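Local coordinates for protein dicer Related Helicase (Caenorhabditis elegans, PDB 6M6S) that binds double-stranded RNA ends through this C-terminal domain of a RIG-I-like helicase and, as a whole protein, probably hydrolyses ATP, at residues I9-S15 with A94-E100; N33-F37 with L87-S91; N61-S65 with D152-N157. All blocks are in the same frame, centred on the assembly; numbering follows the deposited sequence. Where two conformers were deposited one is given.

How the interactions relate
Interaction 2 lies near the middle of the domain, its centre about 14 Å from that of interaction 1 and about 15 Å from that of interaction 3; the outer two are about 28 Å apart between centres, on opposite sides of the chain's centre. Leu95 CD1 of interaction 1 packs on Leu90 CB of interaction 2 at 4.0 Å, where strand 85-90 leads into strand 95-99. Interactions 2 and 3 share the sheet of strands 61-69 and 85-90, and both reach the RNA: Asn33 ND2 and Asn61 ND2 pack at 3.6 Å; Asn33 donates to C12 of chain C, and Asn61 makes only a weak bond to it. Cys14 of interaction 1 binds zinc, about 10 Å from the Leu90 side chain.

Interaction 1 (I9-S15 with A94-E100). With ZN (zinc ion), chain F.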
loop_
_atom_site.group_PDB
_atom_site.type_symbol
_atom_site.label_atom_id
_atom_site.label_comp_id
_atom_site.label_asym_id
_atom_site.label_seq_id
_atom_site.Cartn_x
_atom_site.Cartn_y
_atom_site.Cartn_z
ATOM N N ILE B 9 -0.354 -6.380 -18.761
ATOM C CA ILE B 9 0.103 -7.473 -17.940
ATOM C C ILE B 9 1.161 -6.960 -16.972
ATOM O O ILE B 9 2.025 -6.125 -17.327
ATOM C CB ILE B 9 0.661 -8.580 -18.806
ATOM C CG1 ILE B 9 -0.492 -9.116 -19.664
ATOM C CG2 ILE B 9 1.317 -9.668 -17.942
ATOM C CD1 ILE B 9 -0.124 -10.228 -20.589
ATOM N N TYR B 10 1.064 -7.400 -15.714
ATOM C CA TYR B 10 2.017 -7.030 -14.711
ATOM C C TYR B 10 2.806 -8.209 -14.252
ATOM O O TYR B 10 2.292 -9.334 -14.206
ATOM C CB TYR B 10 1.293 -6.418 -13.466
ATOM C CG TYR B 10 0.787 -5.022 -13.735
ATOM C CD1 TYR B 10 -0.329 -4.808 -14.530
ATOM C CD2 TYR B 10 1.415 -3.938 -13.181
ATOM C CE1 TYR B 10 -0.813 -3.536 -14.797
ATOM C CE2 TYR B 10 0.946 -2.652 -13.456
ATOM C CZ TYR B 10 -0.178 -2.473 -14.223
ATOM O OH TYR B 10 -0.657 -1.221 -14.478
ATOM N N LYS B 11 4.058 -7.960 -13.869
ATOM C CA LYS B 11 4.838 -8.969 -13.180
ATOM C C LYS B 11 4.613 -8.848 -11.684
ATOM O O LYS B 11 4.589 -7.723 -11.144
ATOM C CB LYS B 11 6.305 -8.718 -13.464
ATOM C CG LYS B 11 6.683 -9.140 -14.862
ATOM C CD LYS B 11 8.168 -8.936 -15.090
ATOM C CE LYS B 11 8.452 -8.857 -16.595
ATOM N NZ LYS B 11 9.859 -8.408 -16.814
ATOM N N LEU B 12 4.431 -9.952 -10.970
ATOM C CA LEU B 12 4.329 -9.912 -9.506
ATOM C C LEU B 12 5.666 -10.321 -8.921
ATOM O O LEU B 12 6.126 -11.476 -9.161
ATOM C CB LEU B 12 3.272 -10.906 -9.009
ATOM C CG LEU B 12 1.824 -10.376 -9.064
ATOM C CD1 LEU B 12 1.396 -9.873 -10.424
ATOM C CD2 LEU B 12 0.823 -11.432 -8.516
ATOM N N MET B 13 6.312 -9.441 -8.143
ATOM C CA MET B 13 7.685 -9.678 -7.673
ATOM C C MET B 13 7.735 -9.616 -6.171
ATOM O O MET B 13 6.917 -8.929 -5.571
ATOM C CB MET B 13 8.638 -8.571 -8.122
ATOM C CG MET B 13 8.267 -7.886 -9.395
ATOM S SD MET B 13 8.723 -8.971 -10.717
ATOM C CE MET B 13 10.503 -8.859 -10.751
ATOM N N CYS B 14 8.750 -10.264 -5.608
ATOM C CA CYS B 14 9.067 -10.160 -4.176
ATOM C C CYS B 14 9.475 -8.717 -3.877
ATOM O O CYS B 14 10.421 -8.187 -4.484
ATOM C CB CYS B 14 10.199 -11.113 -3.833
ATOM S SG CYS B 14 10.601 -11.051 -2.063
ATOM N N SER B 15 8.786 -8.085 -2.931
ATOM C CA SER B 15 9.087 -6.682 -2.596
ATOM C C SER B 15 10.453 -6.561 -1.936
ATOM O O SER B 15 11.070 -5.502 -1.948
ATOM C CB SER B 15 8.022 -6.079 -1.677
ATOM O OG SER B 15 6.771 -5.838 -2.323
ATOM N N ALA B 94 3.566 -8.471 0.390
ATOM C CA ALA B 94 4.879 -8.960 0.103
ATOM C C ALA B 94 5.246 -8.741 -1.352
ATOM O O ALA B 94 6.368 -9.103 -1.737
ATOM C CB ALA B 94 4.850 -10.488 0.330
ATOM N N LEU B 95 4.333 -8.111 -2.089
ATOM C CA LEU B 95 4.454 -7.971 -3.559
ATOM C C LEU B 95 4.721 -6.546 -4.032
ATOM O O LEU B 95 4.217 -5.556 -3.465
ATOM C CB LEU B 95 3.180 -8.421 -4.234
ATOM C CG LEU B 95 2.855 -9.922 -4.061
ATOM C CD1 LEU B 95 1.566 -10.181 -4.797
ATOM C CD2 LEU B 95 4.003 -10.815 -4.578
ATOM N N THR B 96 5.528 -6.466 -5.088
ATOM C CA THR B 96 5.608 -5.260 -5.900
ATOM C C THR B 96 5.072 -5.661 -7.260
ATOM O O THR B 96 5.460 -6.707 -7.832
ATOM C CB THR B 96 7.036 -4.776 -6.009
ATOM O OG1 THR B 96 7.463 -4.335 -4.698
ATOM C CG2 THR B 96 7.133 -3.514 -6.877
ATOM N N PHE B 97 4.164 -4.858 -7.831
ATOM C CA PHE B 97 3.644 -5.102 -9.173
ATOM C C PHE B 97 4.425 -4.262 -10.167
ATOM O O PHE B 97 4.613 -3.061 -9.952
ATOM C CB PHE B 97 2.172 -4.738 -9.226
ATOM C CG PHE B 97 1.339 -5.551 -8.276
ATOM C CD1 PHE B 97 0.797 -6.752 -8.669
ATOM C CD2 PHE B 97 1.121 -5.108 -6.997
ATOM C CE1 PHE B 97 0.042 -7.489 -7.765
ATOM C CE2 PHE B 97 0.385 -5.846 -6.082
ATOM C CZ PHE B 97 -0.177 -7.050 -6.519
ATOM N N VAL B 98 4.932 -4.906 -11.234
ATOM C CA VAL B 98 5.750 -4.121 -12.173
ATOM C C VAL B 98 5.125 -4.190 -13.563
ATOM O O VAL B 98 4.833 -5.306 -14.048
ATOM C CB VAL B 98 7.163 -4.687 -12.227
ATOM C CG1 VAL B 98 7.939 -4.058 -13.414
ATOM C CG2 VAL B 98 7.856 -4.549 -10.853
ATOM N N GLN B 99 4.957 -3.042 -14.215
ATOM C CA GLN B 99 4.560 -3.013 -15.626
ATOM C C GLN B 99 5.828 -2.761 -16.415
ATOM O O GLN B 99 6.328 -1.653 -16.482
ATOM C CB GLN B 99 3.535 -1.908 -15.903
ATOM C CG GLN B 99 2.510 -2.329 -16.974
ATOM C CD GLN B 99 3.173 -2.694 -18.312
ATOM O OE1 GLN B 99 3.961 -1.914 -18.843
ATOM N NE2 GLN B 99 2.870 -3.883 -18.841
ATOM N N GLU B 100 6.366 -3.808 -17.044
ATOM C CA GLU B 100 7.627 -3.711 -17.791
ATOM C C GLU B 100 7.680 -2.649 -18.890
ATOM O O GLU B 100 8.684 -1.955 -19.055
ATOM C CB GLU B 100 7.964 -5.094 -18.401
ATOM C CG GLU B 100 6.905 -5.621 -19.380
ATOM C CD GLU B 100 5.869 -6.559 -18.737
ATOM O OE1 GLU B 100 5.690 -7.684 -19.282
ATOM O OE2 GLU B 100 5.220 -6.171 -17.714
HETATM ZN ZN ZN F . 12.528 -12.503 -2.164
HETATM O O HOH W 1 10.534 -5.636 -5.637
#
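Leu12 and Phe97 both turn CG anti to their carbonyl carbons, chi1 -83° and -61°, and, as they point to the same face of the sheet, the two side chains lie alongside each other. Leu12 CD1 meets Phe97 CD1 at 3.6 Å, while the other methyl, CD2, reaches Leu95 CD1. Branched and aromatic hydrocarbon suits this buried face, which Trp111 and Val114 of helix 111-117 close off.

Their pairing is set by the backbones. Lys11 and Val98 form a hydrogen-bonded antiparallel pair, with Lys11 N to Val98 O and Val98 N to Lys11 O both 2.8 Å. Met13 and Thr96 repeat the pattern two residues on, and Leu12-Phe97 is the non-hydrogen-bonded pair between them.

At the other end of the ladder Gln99 does two jobs. Its CG sits over one face of the Tyr10 ring, 4.0 Å from the centroid, a CH-pi contact in which the amide plane stands almost perpendicular (89°) to the ring. Bending at chi2 then carries NE2 to Ile9 O, a 2.8 Å hydrogen bond, while OE1 accepts from Asp102 N. A glutamine can thus offer methylenes to a ring and an amide to the backbone.

Beyond Met13, Cys14 diverges from Leu95 and places SG 2.4 Å from the zinc ion, which Cys17, Cys69 and Cys72 also bind: the four-cysteine zinc site of the RIG-I-type C-terminal domain.

Interaction 2 (N33-F37 with L87-S91). With nucleotides of chain D; nucleotides of chain C.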
loop_
_atom_site.group_PDB
_atom_site.type_symbol
_atom_site.label_atom_id
_atom_site.label_comp_id
_atom_site.label_asym_id
_atom_site.label_seq_id
_atom_site.Cartn_x
_atom_site.Cartn_y
_atom_site.Cartn_z
ATOM N N ASN B 33 -10.487 -14.909 -2.009
ATOM C CA ASN B 33 -9.116 -15.352 -1.828
ATOM C C ASN B 33 -8.418 -15.301 -3.182
ATOM O O ASN B 33 -8.913 -15.915 -4.134
ATOM C CB ASN B 33 -9.148 -16.821 -1.386
ATOM C CG ASN B 33 -9.630 -16.974 0.036
ATOM O OD1 ASN B 33 -8.829 -16.905 0.972
ATOM N ND2 ASN B 33 -10.927 -17.199 0.211
ATOM N N TYR B 34 -7.286 -14.607 -3.282
ATOM C CA TYR B 34 -6.659 -14.314 -4.573
ATOM C C TYR B 34 -5.532 -15.318 -4.703
ATOM O O TYR B 34 -4.504 -15.216 -3.955
ATOM C CB TYR B 34 -6.170 -12.848 -4.577
ATOM C CG TYR B 34 -7.341 -11.859 -4.635
ATOM C CD1 TYR B 34 -8.127 -11.615 -3.503
ATOM C CD2 TYR B 34 -7.622 -11.114 -5.778
ATOM C CE1 TYR B 34 -9.164 -10.730 -3.545
ATOM C CE2 TYR B 34 -8.658 -10.181 -5.779
ATOM C CZ TYR B 34 -9.421 -10.039 -4.689
ATOM O OH TYR B 34 -10.449 -9.104 -4.682
ATOM N N MET B 35 -5.729 -16.309 -5.585
ATOM C CA MET B 35 -4.802 -17.449 -5.615
ATOM C C MET B 35 -4.006 -17.445 -6.896
ATOM O O MET B 35 -4.445 -16.906 -7.901
ATOM C CB MET B 35 -5.598 -18.764 -5.553
ATOM C CG MET B 35 -6.656 -18.743 -4.436
ATOM S SD MET B 35 -6.009 -18.451 -2.778
ATOM C CE MET B 35 -5.098 -20.003 -2.586
ATOM N N VAL B 36 -2.848 -18.127 -6.904
ATOM C CA VAL B 36 -2.063 -18.231 -8.135
ATOM C C VAL B 36 -2.346 -19.527 -8.883
ATOM O O VAL B 36 -2.154 -20.639 -8.331
ATOM C CB VAL B 36 -0.532 -18.133 -7.807
ATOM C CG1 VAL B 36 0.279 -18.163 -9.141
ATOM C CG2 VAL B 36 -0.184 -16.887 -6.956
ATOM N N PHE B 37 -2.784 -19.419 -10.142
ATOM C CA PHE B 37 -3.053 -20.629 -10.963
ATOM C C PHE B 37 -2.037 -20.807 -12.084
ATOM O O PHE B 37 -2.382 -21.276 -13.150
ATOM C CB PHE B 37 -4.481 -20.560 -11.567
ATOM C CG PHE B 37 -5.588 -20.689 -10.523
ATOM C CD1 PHE B 37 -5.968 -19.606 -9.733
ATOM C CD2 PHE B 37 -6.292 -21.910 -10.384
ATOM C CE1 PHE B 37 -7.006 -19.730 -8.773
ATOM C CE2 PHE B 37 -7.320 -22.034 -9.407
ATOM C CZ PHE B 37 -7.677 -20.914 -8.611
ATOM N N LEU B 87 -2.899 -24.551 -3.849
ATOM C CA LEU B 87 -2.687 -23.264 -4.526
ATOM C C LEU B 87 -1.997 -22.302 -3.605
ATOM O O LEU B 87 -2.346 -22.202 -2.425
ATOM C CB LEU B 87 -4.051 -22.648 -4.898
ATOM C CG LEU B 87 -4.972 -23.433 -5.829
ATOM C CD1 LEU B 87 -6.345 -22.696 -5.969
ATOM C CD2 LEU B 87 -4.337 -23.556 -7.228
ATOM N N PRO B 88 -1.056 -21.498 -4.127
ATOM C CA PRO B 88 -0.422 -20.440 -3.328
ATOM C C PRO B 88 -1.328 -19.214 -3.264
ATOM O O PRO B 88 -2.023 -18.883 -4.230
ATOM C CB PRO B 88 0.837 -20.079 -4.108
ATOM C CG PRO B 88 0.960 -21.110 -5.201
ATOM C CD PRO B 88 -0.383 -21.771 -5.431
ATOM N N GLN B 89 -1.357 -18.591 -2.092
ATOM C CA GLN B 89 -1.937 -17.249 -1.941
ATOM C C GLN B 89 -0.843 -16.274 -1.592
ATOM O O GLN B 89 -0.306 -16.249 -0.459
ATOM C CB GLN B 89 -2.953 -17.300 -0.821
ATOM C CG GLN B 89 -3.790 -15.974 -0.722
ATOM C CD GLN B 89 -4.570 -15.987 0.564
ATOM O OE1 GLN B 89 -4.010 -15.759 1.658
ATOM N NE2 GLN B 89 -5.858 -16.313 0.465
ATOM N N LEU B 90 -0.429 -15.486 -2.584
ATOM C CA LEU B 90 0.580 -14.475 -2.301
ATOM C C LEU B 90 -0.080 -13.289 -1.591
ATOM O O LEU B 90 -1.166 -12.863 -1.984
ATOM C CB LEU B 90 1.216 -14.020 -3.586
ATOM C CG LEU B 90 2.032 -15.076 -4.329
ATOM C CD1 LEU B 90 2.386 -14.619 -5.757
ATOM C CD2 LEU B 90 3.320 -15.339 -3.450
ATOM N N SER B 91 0.548 -12.765 -0.542
ATOM C CA SER B 91 -0.012 -11.643 0.224
ATOM C C SER B 91 0.298 -10.341 -0.562
ATOM O O SER B 91 1.464 -10.161 -0.972
ATOM C CB SER B 91 0.721 -11.535 1.545
ATOM O OG SER B 91 0.298 -10.327 2.215
ATOM P P G D 2 -4.220 -12.427 5.895
ATOM O OP1 G D 2 -3.239 -11.400 5.421
ATOM O OP2 G D 2 -4.930 -12.105 7.179
ATOM O "O5'" G D 2 -5.264 -12.552 4.695
ATOM C "C5'" G D 2 -4.824 -12.995 3.418
ATOM C "C4'" G D 2 -5.995 -13.134 2.485
ATOM O "O4'" G D 2 -6.838 -14.212 2.920
ATOM C "C3'" G D 2 -6.944 -11.942 2.399
ATOM O "O3'" G D 2 -6.455 -10.976 1.502
ATOM C "C2'" G D 2 -8.207 -12.591 1.858
ATOM O "O2'" G D 2 -8.044 -12.831 0.464
ATOM C "C1'" G D 2 -8.177 -13.941 2.568
ATOM N N9 G D 2 -8.957 -13.958 3.817
ATOM C C8 G D 2 -8.461 -13.871 5.120
ATOM N N7 G D 2 -9.413 -13.961 6.028
ATOM C C5 G D 2 -10.579 -14.141 5.272
ATOM C C6 G D 2 -11.935 -14.302 5.668
ATOM O O6 G D 2 -12.379 -14.338 6.804
ATOM N N1 G D 2 -12.802 -14.433 4.587
ATOM C C2 G D 2 -12.416 -14.433 3.263
ATOM N N2 G D 2 -13.384 -14.596 2.333
ATOM N N3 G D 2 -11.151 -14.286 2.883
ATOM C C4 G D 2 -10.309 -14.146 3.925
ATOM P P C C 12 -19.938 -19.591 2.847
ATOM O OP1 C C 12 -20.662 -20.535 1.948
ATOM O OP2 C C 12 -20.039 -19.810 4.305
ATOM O "O5'" C C 12 -18.406 -19.531 2.413
ATOM C "C5'" C C 12 -18.037 -19.525 1.047
ATOM C "C4'" C C 12 -16.546 -19.418 0.873
ATOM O "O4'" C C 12 -16.050 -18.252 1.552
ATOM C "C3'" C C 12 -15.706 -20.533 1.451
ATOM O "O3'" C C 12 -15.737 -21.707 0.666
ATOM C "C2'" C C 12 -14.336 -19.894 1.489
ATOM O "O2'" C C 12 -13.766 -19.905 0.188
ATOM C "C1'" C C 12 -14.684 -18.447 1.870
ATOM N N1 C C 12 -14.475 -18.223 3.317
ATOM C C2 C C 12 -13.195 -17.884 3.732
ATOM O O2 C C 12 -12.316 -17.727 2.859
ATOM N N3 C C 12 -12.968 -17.688 5.055
ATOM C C4 C C 12 -13.951 -17.884 5.930
ATOM N N4 C C 12 -13.669 -17.697 7.218
ATOM C C5 C C 12 -15.267 -18.250 5.534
ATOM C C6 C C 12 -15.476 -18.418 4.224
HETATM O O HOH W 2 -1.984 -14.659 -4.820
#
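Val36 and Pro88 join the edges of two sheets in the RIG-I-type C-terminal domain: strand 33-36 borders a three-stranded mixed sheet, strand 85-90 a four-stranded antiparallel one. The strands are splayed, with 120° between their directions, and meet through a short backbone seam rather than a full ladder.

Among polar backbone links, Val36 N donates to Pro88 O at 2.9 Å. Past this bond the strands separate, and a water spans the gap, donating a hydrogen bond to Tyr34 O (2.7 Å) and accepting one from Leu90 N (2.8 Å). Val36 O is buried by the contact and has no partner.

Apolar contacts fill in around the seam. Val36 CG2, held anti to the carbonyl carbon by the valine's chi1, touches Leu90 CD1 at 3.6 Å. Leu87 comes over one face of the Phe37 ring, its CD2 4.3 Å from the centroid and offset toward the rim, while Phe129 meets the same ring edge-to-face. The flexible chain of Met35, bent at chi2 and chi3, folds CE back to Leu87 CB at 3.7 Å, and its sulfur lies against Gln89 CB. Unbranched methionine can follow such a curved path between neighbours.

Two amides carry the polar contacts on the RNA side, suited to it because each offers a donor and an acceptor. Those of Asn33 and Gln89 are nearly coplanar, 10° apart, and OD1 of Asn33 and OE1 of Gln89 both bond to a modified group of the bound ligand, probably the 5'-terminal nucleotide of the RNA. Asn33 ND2, which also bonds Val30 O, donates to O2 of C12 of chain C over 3.0 Å, at an almost straight 170°.

Interaction 3 (N61-S65 with D152-N157); sequences NQPLS and DSRQHN. With nucleotides of chain C.
Gln62 lies flat against His156, amide and ring planes 24° apart, with CB over the centre of the imidazole, 3.7 Å from the centroid. His156 extends its ring anti to the backbone N (chi1 -178°), and a water in the ring plane joins ND1 to Pro63 O. Extended beyond CG, the Gln62 chain carries its amide to the helix, where both ends are used: NE2 donates to Asn157 OD1 at 2.7 Å, in the carbonyl plane of the asparagine, and OE1 accepts from Ser153 OG at 3.0 Å. With an alanine here, Asn157 OD1 would probably be left without its amide donor and Ser153 OG without this acceptor, and the His156 face would lose its stacked amide.

Next along the strand Leu64 CD2 packs on Ser153 CA at 3.7 Å, and Ser65 OG donates to Asp152 OD2 at 2.7 Å, on its anti side, tilted 33° out of the carboxylate plane. Strand 61-69 of the four-stranded antiparallel sheet is thereby covered by the long C-terminal helix 140-167, small serines allowing close approach.

A second shell fixes these groups: Lys81 NZ bonds Ser153 OG, and Ser49 OG bonds Asp152 OD1. Asn61, turned away from the helix, makes a weak bond from ND2 to O2' of C12 of chain C.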
loop_
_atom_site.group_PDB
_atom_site.type_symbol
_atom_site.label_atom_id
_atom_site.label_comp_id
_atom_site.label_asym_id
_atom_site.label_seq_id
_atom_site.Cartn_x
_atom_site.Cartn_y
_atom_site.Cartn_z
ATOM N N ASN B 61 -11.661 -25.267 1.757
ATOM C CA ASN B 61 -10.831 -24.102 1.707
ATOM C C ASN B 61 -9.984 -24.138 2.960
ATOM O O ASN B 61 -10.402 -23.629 3.988
ATOM C CB ASN B 61 -11.708 -22.827 1.662
ATOM C CG ASN B 61 -10.897 -21.586 1.509
ATOM O OD1 ASN B 61 -9.869 -21.420 2.151
ATOM N ND2 ASN B 61 -11.337 -20.710 0.631
ATOM N N GLN B 62 -8.847 -24.827 2.905
ATOM C CA GLN B 62 -8.002 -25.006 4.098
ATOM C C GLN B 62 -6.760 -24.153 4.003
ATOM O O GLN B 62 -5.968 -24.369 3.102
ATOM C CB GLN B 62 -7.546 -26.484 4.193
ATOM C CG GLN B 62 -8.641 -27.487 3.942
ATOM C CD GLN B 62 -8.182 -28.922 4.149
ATOM O OE1 GLN B 62 -6.975 -29.217 4.114
ATOM N NE2 GLN B 62 -9.134 -29.807 4.414
ATOM N N PRO B 63 -6.574 -23.153 4.898
ATOM C CA PRO B 63 -5.282 -22.467 4.937
ATOM C C PRO B 63 -4.225 -23.438 5.482
ATOM O O PRO B 63 -4.437 -23.987 6.555
ATOM C CB PRO B 63 -5.514 -21.333 5.955
ATOM C CG PRO B 63 -7.098 -21.240 6.070
ATOM C CD PRO B 63 -7.466 -22.695 5.986
ATOM N N LEU B 64 -3.126 -23.669 4.753
ATOM C CA LEU B 64 -2.153 -24.685 5.206
ATOM C C LEU B 64 -0.728 -24.094 5.393
ATOM O O LEU B 64 -0.561 -23.102 6.124
ATOM C CB LEU B 64 -2.161 -25.875 4.263
ATOM C CG LEU B 64 -3.486 -26.636 4.099
ATOM C CD1 LEU B 64 -3.368 -27.687 2.954
ATOM C CD2 LEU B 64 -3.854 -27.351 5.437
ATOM N N SER B 65 0.282 -24.638 4.702
ATOM C CA SER B 65 1.693 -24.294 4.970
ATOM C C SER B 65 2.054 -22.857 4.609
ATOM O O SER B 65 1.455 -22.274 3.708
ATOM C CB SER B 65 2.587 -25.229 4.151
ATOM O OG SER B 65 2.085 -26.554 4.235
ATOM N N ASP B 152 0.249 -31.186 6.484
ATOM C CA ASP B 152 -0.490 -30.106 7.118
ATOM C C ASP B 152 -1.995 -30.308 6.854
ATOM O O ASP B 152 -2.812 -30.020 7.752
ATOM C CB ASP B 152 -0.054 -28.708 6.641
ATOM C CG ASP B 152 1.256 -28.240 7.274
ATOM O OD1 ASP B 152 1.723 -28.896 8.217
ATOM O OD2 ASP B 152 1.807 -27.193 6.833
ATOM N N SER B 153 -2.359 -30.796 5.655
ATOM C CA SER B 153 -3.762 -31.077 5.327
ATOM C C SER B 153 -4.333 -32.179 6.216
ATOM O O SER B 153 -5.497 -32.126 6.643
ATOM C CB SER B 153 -3.929 -31.503 3.871
ATOM O OG SER B 153 -5.314 -31.671 3.575
ATOM N N ARG B 154 -3.516 -33.193 6.497
ATOM C CA ARG B 154 -4.001 -34.302 7.313
ATOM C C ARG B 154 -4.278 -33.816 8.731
ATOM O O ARG B 154 -5.264 -34.223 9.361
ATOM C CB ARG B 154 -3.019 -35.469 7.305
ATOM C CG ARG B 154 -3.201 -36.423 6.092
ATOM C CD ARG B 154 -2.548 -37.827 6.264
ATOM N NE ARG B 154 -1.122 -37.711 6.541
ATOM C CZ ARG B 154 -0.177 -37.613 5.604
ATOM N NH1 ARG B 154 -0.489 -37.669 4.313
ATOM N NH2 ARG B 154 1.091 -37.477 5.957
ATOM N N GLN B 155 -3.412 -32.963 9.257
ATOM C CA GLN B 155 -3.616 -32.383 10.570
ATOM C C GLN B 155 -4.809 -31.469 10.606
ATOM O O GLN B 155 -5.447 -31.359 11.602
ATOM C CB GLN B 155 -2.434 -31.565 11.028
ATOM C CG GLN B 155 -1.160 -32.288 11.342
ATOM C CD GLN B 155 -1.261 -33.183 12.558
ATOM O OE1 GLN B 155 -1.786 -32.804 13.598
ATOM N NE2 GLN B 155 -0.741 -34.368 12.424
ATOM N N HIS B 156 -5.040 -30.741 9.535
ATOM C CA HIS B 156 -6.201 -29.854 9.422
ATOM C C HIS B 156 -7.466 -30.701 9.430
ATOM O O HIS B 156 -8.434 -30.376 10.118
ATOM C CB HIS B 156 -6.137 -29.068 8.120
ATOM C CG HIS B 156 -7.262 -28.090 7.929
ATOM N ND1 HIS B 156 -7.106 -26.735 8.088
ATOM C CD2 HIS B 156 -8.566 -28.279 7.597
ATOM C CE1 HIS B 156 -8.250 -26.119 7.858
ATOM N NE2 HIS B 156 -9.154 -27.035 7.556
ATOM N N ASN B 157 -7.465 -31.787 8.660
ATOM C CA ASN B 157 -8.653 -32.632 8.553
ATOM C C ASN B 157 -8.985 -33.274 9.870
ATOM O O ASN B 157 -10.155 -33.496 10.207
ATOM C CB ASN B 157 -8.453 -33.736 7.518
ATOM C CG ASN B 157 -8.440 -33.206 6.112
ATOM O OD1 ASN B 157 -8.919 -32.113 5.860
ATOM N ND2 ASN B 157 -7.903 -33.992 5.177
ATOM P P C C 12 -19.938 -19.591 2.847
ATOM O OP1 C C 12 -20.662 -20.535 1.948
ATOM O OP2 C C 12 -20.039 -19.810 4.305
ATOM O "O5'" C C 12 -18.406 -19.531 2.413
ATOM C "C5'" C C 12 -18.037 -19.525 1.047
ATOM C "C4'" C C 12 -16.546 -19.418 0.873
ATOM O "O4'" C C 12 -16.050 -18.252 1.552
ATOM C "C3'" C C 12 -15.706 -20.533 1.451
ATOM O "O3'" C C 12 -15.737 -21.707 0.666
ATOM C "C2'" C C 12 -14.336 -19.894 1.489
ATOM O "O2'" C C 12 -13.766 -19.905 0.188
ATOM C "C1'" C C 12 -14.684 -18.447 1.870
ATOM N N1 C C 12 -14.475 -18.223 3.317
ATOM C C2 C C 12 -13.195 -17.884 3.732
ATOM O O2 C C 12 -12.316 -17.727 2.859
ATOM N N3 C C 12 -12.968 -17.688 5.055
ATOM C C4 C C 12 -13.951 -17.884 5.930
ATOM N N4 C C 12 -13.669 -17.697 7.218
ATOM C C5 C C 12 -15.267 -18.250 5.534
ATOM C C6 C C 12 -15.476 -18.418 4.224
HETATM O O HOH W 3 -4.568 -25.469 8.849
#